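N-acylethanolamine-hydrolyzing acid amidase subunit alpha (Caenorhabditis elegans, PDB 6DY3) forms the alpha subunit of an autocatalytically cleaved heterodimer that probably hydrolyses fatty acid ethanolamides such as N-palmitoylethanolamine to ethanolamine and free fatty acids. Local coordinates at residues Pro25-Leu37 / Glu73-Ser85. Numbering follows the deposited sequence.
Sequences PSQRWNQVIKDHL and EIQEELKGIASES
S26 and G80 bring the two backbones together, CA to CA 4.1 Å, and from there helix 30-36 runs alongside helix 73-85, the short axes crossing at -31°. G80 has no side chain, and its CA meets S26 O. R28 reaches out as an extended chain to two carboxylates. R28 NH1 donates an almost straight bond to E73 OE2 (2.6 Å), in the guanidinium plane and on the anti lone pair. R28 NH1 also meets E77 OE2 at 2.8 Å on a more bent path, tilted from that plane. P25 CG sits above one guanidinium face, toward its rim. A methionine in place of R28 would probably leave E73 without this partner and E77 with one positive charge fewer. R28, E73 and E77 form a salt-bridge network that fastens the segment after strand 15-20 to helix 72-85 in the alpha subunit of this acid ceramidase family heterodimer. The site borders the beta subunit: R97 of that chain pairs with E77 OE2, and its N53 bonds E77 OE1. W29 NE1 also donates to E77 OE1 (2.8 Å), nearly straight and in the ring plane, but from above the carboxylate plane of E77. With W29 CG beside its backbone N (chi1 -61°), the indole lies next to I81, whose CD1 makes a CH-pi contact with the five-membered ring. I33 CD1 packs on I81 CG2 at 3.9 Å, while I33 CG2 rests against E84 and S85.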
loop_
_atom_site.group_PDB
_atom_site.type_symbol
_atom_site.label_atom_id
_atom_site.label_comp_id
_atom_site.label_asym_id
_atom_site.label_seq_id
_atom_site.Cartn_x
_atom_site.Cartn_y
_atom_site.Cartn_z
ATOM N N PRO A 25 -11.709 -17.831 -8.300
ATOM C CA PRO A 25 -10.488 -17.099 -7.916
ATOM C C PRO A 25 -9.251 -17.477 -8.717
ATOM O O PRO A 25 -8.369 -16.628 -8.904
ATOM C CB PRO A 25 -10.325 -17.451 -6.430
ATOM C CG PRO A 25 -11.670 -17.882 -5.978
ATOM C CD PRO A 25 -12.287 -18.558 -7.156
ATOM N N SER A 26 -9.149 -18.722 -9.188
ATOM C CA SER A 26 -7.969 -19.159 -9.927
ATOM C C SER A 26 -7.860 -18.534 -11.315
ATOM O O SER A 26 -6.826 -18.707 -11.969
ATOM C CB SER A 26 -7.971 -20.680 -10.054
ATOM O OG SER A 26 -9.112 -21.129 -10.760
ATOM N N GLN A 27 -8.886 -17.823 -11.780
ATOM C CA GLN A 27 -8.902 -17.260 -13.123
ATOM C C GLN A 27 -8.878 -15.741 -13.135
ATOM O O GLN A 27 -8.847 -15.144 -14.215
ATOM C CB GLN A 27 -10.148 -17.753 -13.873
ATOM C CG GLN A 27 -10.322 -19.254 -13.785
ATOM C CD GLN A 27 -9.155 -19.992 -14.406
ATOM O OE1 GLN A 27 -8.767 -19.714 -15.543
ATOM N NE2 GLN A 27 -8.517 -20.854 -13.621
ATOM N N ARG A 28 -8.869 -15.100 -11.966
ATOM C CA ARG A 28 -9.118 -13.665 -11.902
ATOM C C ARG A 28 -7.936 -12.856 -12.426
ATOM O O ARG A 28 -8.124 -11.796 -13.036
ATOM C CB ARG A 28 -9.443 -13.271 -10.465
ATOM C CG ARG A 28 -10.760 -13.823 -9.958
ATOM C CD ARG A 28 -10.946 -13.521 -8.485
ATOM N NE ARG A 28 -12.162 -14.125 -7.953
ATOM C CZ ARG A 28 -12.544 -14.036 -6.683
ATOM N NH1 ARG A 28 -11.805 -13.367 -5.807
ATOM N NH2 ARG A 28 -13.667 -14.618 -6.285
ATOM N N TRP A 29 -6.713 -13.323 -12.182
ATOM C CA TRP A 29 -5.516 -12.576 -12.533
ATOM C C TRP A 29 -4.893 -13.049 -13.838
ATOM O O TRP A 29 -3.763 -12.658 -14.148
ATOM C CB TRP A 29 -4.494 -12.678 -11.399
ATOM C CG TRP A 29 -4.991 -12.103 -10.116
ATOM C CD1 TRP A 29 -5.534 -12.787 -9.062
ATOM C CD2 TRP A 29 -5.004 -10.720 -9.748
ATOM N NE1 TRP A 29 -5.880 -11.911 -8.061
ATOM C CE2 TRP A 29 -5.566 -10.637 -8.459
ATOM C CE3 TRP A 29 -4.593 -9.544 -10.383
ATOM C CZ2 TRP A 29 -5.724 -9.426 -7.796
ATOM C CZ3 TRP A 29 -4.751 -8.343 -9.721
ATOM C CH2 TRP A 29 -5.311 -8.292 -8.444
ATOM N N ASN A 30 -5.609 -13.859 -14.621
ATOM C CA ASN A 30 -5.028 -14.423 -15.837
ATOM C C ASN A 30 -4.528 -13.327 -16.773
ATOM O O ASN A 30 -3.392 -13.379 -17.256
ATOM C CB ASN A 30 -6.053 -15.304 -16.551
ATOM C CG ASN A 30 -6.472 -16.500 -15.725
ATOM O OD1 ASN A 30 -5.830 -16.852 -14.741
ATOM N ND2 ASN A 30 -7.567 -17.125 -16.120
ATOM N N GLN A 31 -5.367 -12.326 -17.045
ATOM C CA GLN A 31 -4.995 -11.304 -18.016
ATOM C C GLN A 31 -3.837 -10.456 -17.509
ATOM O O GLN A 31 -2.944 -10.086 -18.281
ATOM C CB GLN A 31 -6.206 -10.430 -18.337
ATOM C CG GLN A 31 -6.077 -9.641 -19.619
ATOM C CD GLN A 31 -5.824 -10.530 -20.825
ATOM O OE1 GLN A 31 -6.621 -11.422 -21.134
ATOM N NE2 GLN A 31 -4.709 -10.293 -21.512
ATOM N N VAL A 32 -3.844 -10.123 -16.216
ATOM C CA VAL A 32 -2.743 -9.364 -15.629
ATOM C C VAL A 32 -1.429 -10.115 -15.809
ATOM O O VAL A 32 -0.421 -9.544 -16.244
ATOM C CB VAL A 32 -3.029 -9.072 -14.143
ATOM C CG1 VAL A 32 -1.796 -8.497 -13.444
ATOM C CG2 VAL A 32 -4.210 -8.117 -14.011
ATOM N N ILE A 33 -1.416 -11.406 -15.464
ATOM C CA ILE A 33 -0.194 -12.198 -15.583
ATOM C C ILE A 33 0.219 -12.319 -17.044
ATOM O O ILE A 33 1.402 -12.186 -17.386
ATOM C CB ILE A 33 -0.389 -13.582 -14.932
ATOM C CG1 ILE A 33 -0.692 -13.451 -13.433
ATOM C CG2 ILE A 33 0.833 -14.467 -15.153
ATOM C CD1 ILE A 33 0.368 -12.720 -12.632
ATOM N N LYS A 34 -0.746 -12.565 -17.929
ATOM C CA LYS A 34 -0.423 -12.738 -19.341
ATOM C C LYS A 34 0.223 -11.484 -19.919
ATOM O O LYS A 34 1.138 -11.573 -20.746
ATOM C CB LYS A 34 -1.686 -13.105 -20.118
ATOM C CG LYS A 34 -1.450 -13.400 -21.584
ATOM C CD LYS A 34 -2.761 -13.648 -22.313
ATOM C CE LYS A 34 -2.533 -13.890 -23.795
ATOM N NZ LYS A 34 -3.808 -14.142 -24.521
ATOM N N ASP A 35 -0.229 -10.305 -19.489
ATOM C CA ASP A 35 0.291 -9.060 -20.041
ATOM C C ASP A 35 1.675 -8.707 -19.515
ATOM O O ASP A 35 2.402 -7.965 -20.183
ATOM C CB ASP A 35 -0.670 -7.907 -19.746
ATOM C CG ASP A 35 -1.978 -8.031 -20.499
ATOM O OD1 ASP A 35 -2.944 -7.333 -20.121
ATOM O OD2 ASP A 35 -2.049 -8.822 -21.467
ATOM N N HIS A 36 2.056 -9.206 -18.340
ATOM C CA HIS A 36 3.356 -8.898 -17.758
ATOM C C HIS A 36 4.255 -10.128 -17.670
ATOM O O HIS A 36 5.272 -10.100 -16.972
ATOM C CB HIS A 36 3.178 -8.270 -16.376
ATOM C CG HIS A 36 2.300 -7.058 -16.372
ATOM N ND1 HIS A 36 0.927 -7.134 -16.296
ATOM C CD2 HIS A 36 2.601 -5.740 -16.437
ATOM C CE1 HIS A 36 0.419 -5.915 -16.313
ATOM N NE2 HIS A 36 1.414 -5.050 -16.398
ATOM N N LEU A 37 3.910 -11.202 -18.382
ATOM C CA LEU A 37 4.659 -12.448 -18.254
ATOM C C LEU A 37 6.141 -12.239 -18.539
ATOM O O LEU A 37 6.989 -12.966 -18.010
ATOM C CB LEU A 37 4.076 -13.493 -19.204
ATOM C CG LEU A 37 4.641 -14.910 -19.122
ATOM C CD1 LEU A 37 4.279 -15.547 -17.795
ATOM C CD2 LEU A 37 4.132 -15.741 -20.284
ATOM N N GLU A 73 -10.374 -18.605 -0.726
ATOM C CA GLU A 73 -10.442 -17.734 -1.894
ATOM C C GLU A 73 -9.056 -17.235 -2.280
ATOM O O GLU A 73 -8.647 -17.331 -3.442
ATOM C CB GLU A 73 -11.379 -16.559 -1.612
ATOM C CG GLU A 73 -11.493 -15.562 -2.763
ATOM C CD GLU A 73 -12.277 -14.310 -2.394
ATOM O OE1 GLU A 73 -12.567 -14.109 -1.195
ATOM O OE2 GLU A 73 -12.609 -13.529 -3.309
ATOM N N ILE A 74 -8.312 -16.701 -1.310
ATOM C CA ILE A 74 -6.988 -16.174 -1.612
ATOM C C ILE A 74 -6.043 -17.302 -2.012
ATOM O O ILE A 74 -5.144 -17.106 -2.840
ATOM C CB ILE A 74 -6.447 -15.380 -0.405
ATOM C CG1 ILE A 74 -7.317 -14.149 -0.118
ATOM C CG2 ILE A 74 -4.998 -14.962 -0.632
ATOM C CD1 ILE A 74 -7.349 -13.114 -1.230
ATOM N N GLN A 75 -6.210 -18.488 -1.427
ATOM C CA GLN A 75 -5.380 -19.624 -1.814
ATOM C C GLN A 75 -5.524 -19.921 -3.300
ATOM O O GLN A 75 -4.532 -20.138 -4.005
ATOM C CB GLN A 75 -5.762 -20.851 -0.990
ATOM C CG GLN A 75 -5.427 -20.749 0.476
ATOM C CD GLN A 75 -5.861 -21.977 1.249
ATOM O OE1 GLN A 75 -5.768 -23.104 0.754
ATOM N NE2 GLN A 75 -6.339 -21.768 2.470
ATOM N N GLU A 76 -6.760 -19.932 -3.799
ATOM C CA GLU A 76 -6.976 -20.263 -5.199
ATOM C C GLU A 76 -6.420 -19.180 -6.117
ATOM O O GLU A 76 -5.902 -19.486 -7.197
ATOM C CB GLU A 76 -8.466 -20.483 -5.449
ATOM C CG GLU A 76 -9.040 -21.678 -4.713
ATOM C CD GLU A 76 -10.539 -21.816 -4.901
ATOM O OE1 GLU A 76 -11.091 -21.212 -5.849
ATOM O OE2 GLU A 76 -11.173 -22.527 -4.092
ATOM N N GLU A 77 -6.498 -17.913 -5.703
ATOM C CA GLU A 77 -5.901 -16.846 -6.500
ATOM C C GLU A 77 -4.394 -17.033 -6.605
ATOM O O GLU A 77 -3.819 -16.957 -7.696
ATOM C CB GLU A 77 -6.223 -15.481 -5.894
ATOM C CG GLU A 77 -7.678 -15.074 -5.979
ATOM C CD GLU A 77 -7.883 -13.596 -5.673
ATOM O OE1 GLU A 77 -6.874 -12.862 -5.595
ATOM O OE2 GLU A 77 -9.046 -13.166 -5.517
ATOM N N LEU A 78 -3.738 -17.282 -5.471
ATOM C CA LEU A 78 -2.293 -17.477 -5.482
ATOM C C LEU A 78 -1.910 -18.688 -6.320
ATOM O O LEU A 78 -0.934 -18.643 -7.078
ATOM C CB LEU A 78 -1.780 -17.626 -4.053
ATOM C CG LEU A 78 -1.857 -16.358 -3.199
ATOM C CD1 LEU A 78 -1.619 -16.694 -1.734
ATOM C CD2 LEU A 78 -0.857 -15.300 -3.686
ATOM N N LYS A 79 -2.667 -19.780 -6.203
ATOM C CA LYS A 79 -2.405 -20.945 -7.039
ATOM C C LYS A 79 -2.622 -20.617 -8.510
ATOM O O LYS A 79 -1.821 -21.009 -9.366
ATOM C CB LYS A 79 -3.291 -22.112 -6.604
ATOM C CG LYS A 79 -2.886 -22.717 -5.264
ATOM C CD LYS A 79 -3.742 -23.909 -4.885
ATOM C CE LYS A 79 -3.265 -24.534 -3.578
ATOM N NZ LYS A 79 -1.808 -24.908 -3.607
ATOM N N GLY A 80 -3.692 -19.887 -8.821
ATOM C CA GLY A 80 -3.913 -19.475 -10.197
ATOM C C GLY A 80 -2.807 -18.578 -10.716
ATOM O O GLY A 80 -2.389 -18.698 -11.869
ATOM N N ILE A 81 -2.308 -17.675 -9.869
ATOM C CA ILE A 81 -1.204 -16.810 -10.275
ATOM C C ILE A 81 0.037 -17.643 -10.569
ATOM O O ILE A 81 0.737 -17.410 -11.561
ATOM C CB ILE A 81 -0.932 -15.744 -9.196
ATOM C CG1 ILE A 81 -2.074 -14.722 -9.169
ATOM C CG2 ILE A 81 0.410 -15.044 -9.446
ATOM C CD1 ILE A 81 -1.960 -13.693 -8.057
ATOM N N ALA A 82 0.326 -18.628 -9.716
ATOM C CA ALA A 82 1.502 -19.467 -9.922
ATOM C C ALA A 82 1.367 -20.301 -11.187
ATOM O O ALA A 82 2.354 -20.536 -11.894
ATOM C CB ALA A 82 1.722 -20.364 -8.706
ATOM N N SER A 83 0.151 -20.753 -11.495
ATOM C CA SER A 83 -0.055 -21.542 -12.702
ATOM C C SER A 83 0.089 -20.687 -13.955
ATOM O O SER A 83 0.752 -21.092 -14.917
ATOM C CB SER A 83 -1.432 -22.203 -12.658
ATOM O OG SER A 83 -1.725 -22.844 -13.887
ATOM N N GLU A 84 -0.501 -19.491 -13.954
ATOM C CA GLU A 84 -0.448 -18.643 -15.139
ATOM C C GLU A 84 0.961 -18.118 -15.382
ATOM O O GLU A 84 1.426 -18.076 -16.527
ATOM C CB GLU A 84 -1.432 -17.484 -14.992
ATOM C CG GLU A 84 -2.889 -17.901 -15.059
ATOM C CD GLU A 84 -3.305 -18.362 -16.450
ATOM O OE1 GLU A 84 -2.863 -17.737 -17.439
ATOM O OE2 GLU A 84 -4.069 -19.347 -16.557
ATOM N N SER A 85 1.657 -17.715 -14.320
ATOM C CA SER A 85 3.009 -17.194 -14.466
ATOM C C SER A 85 4.033 -18.291 -14.718
ATOM O O SER A 85 5.111 -18.006 -15.254
ATOM C CB SER A 85 3.401 -16.404 -13.216
ATOM O OG SER A 85 3.437 -17.245 -12.079
#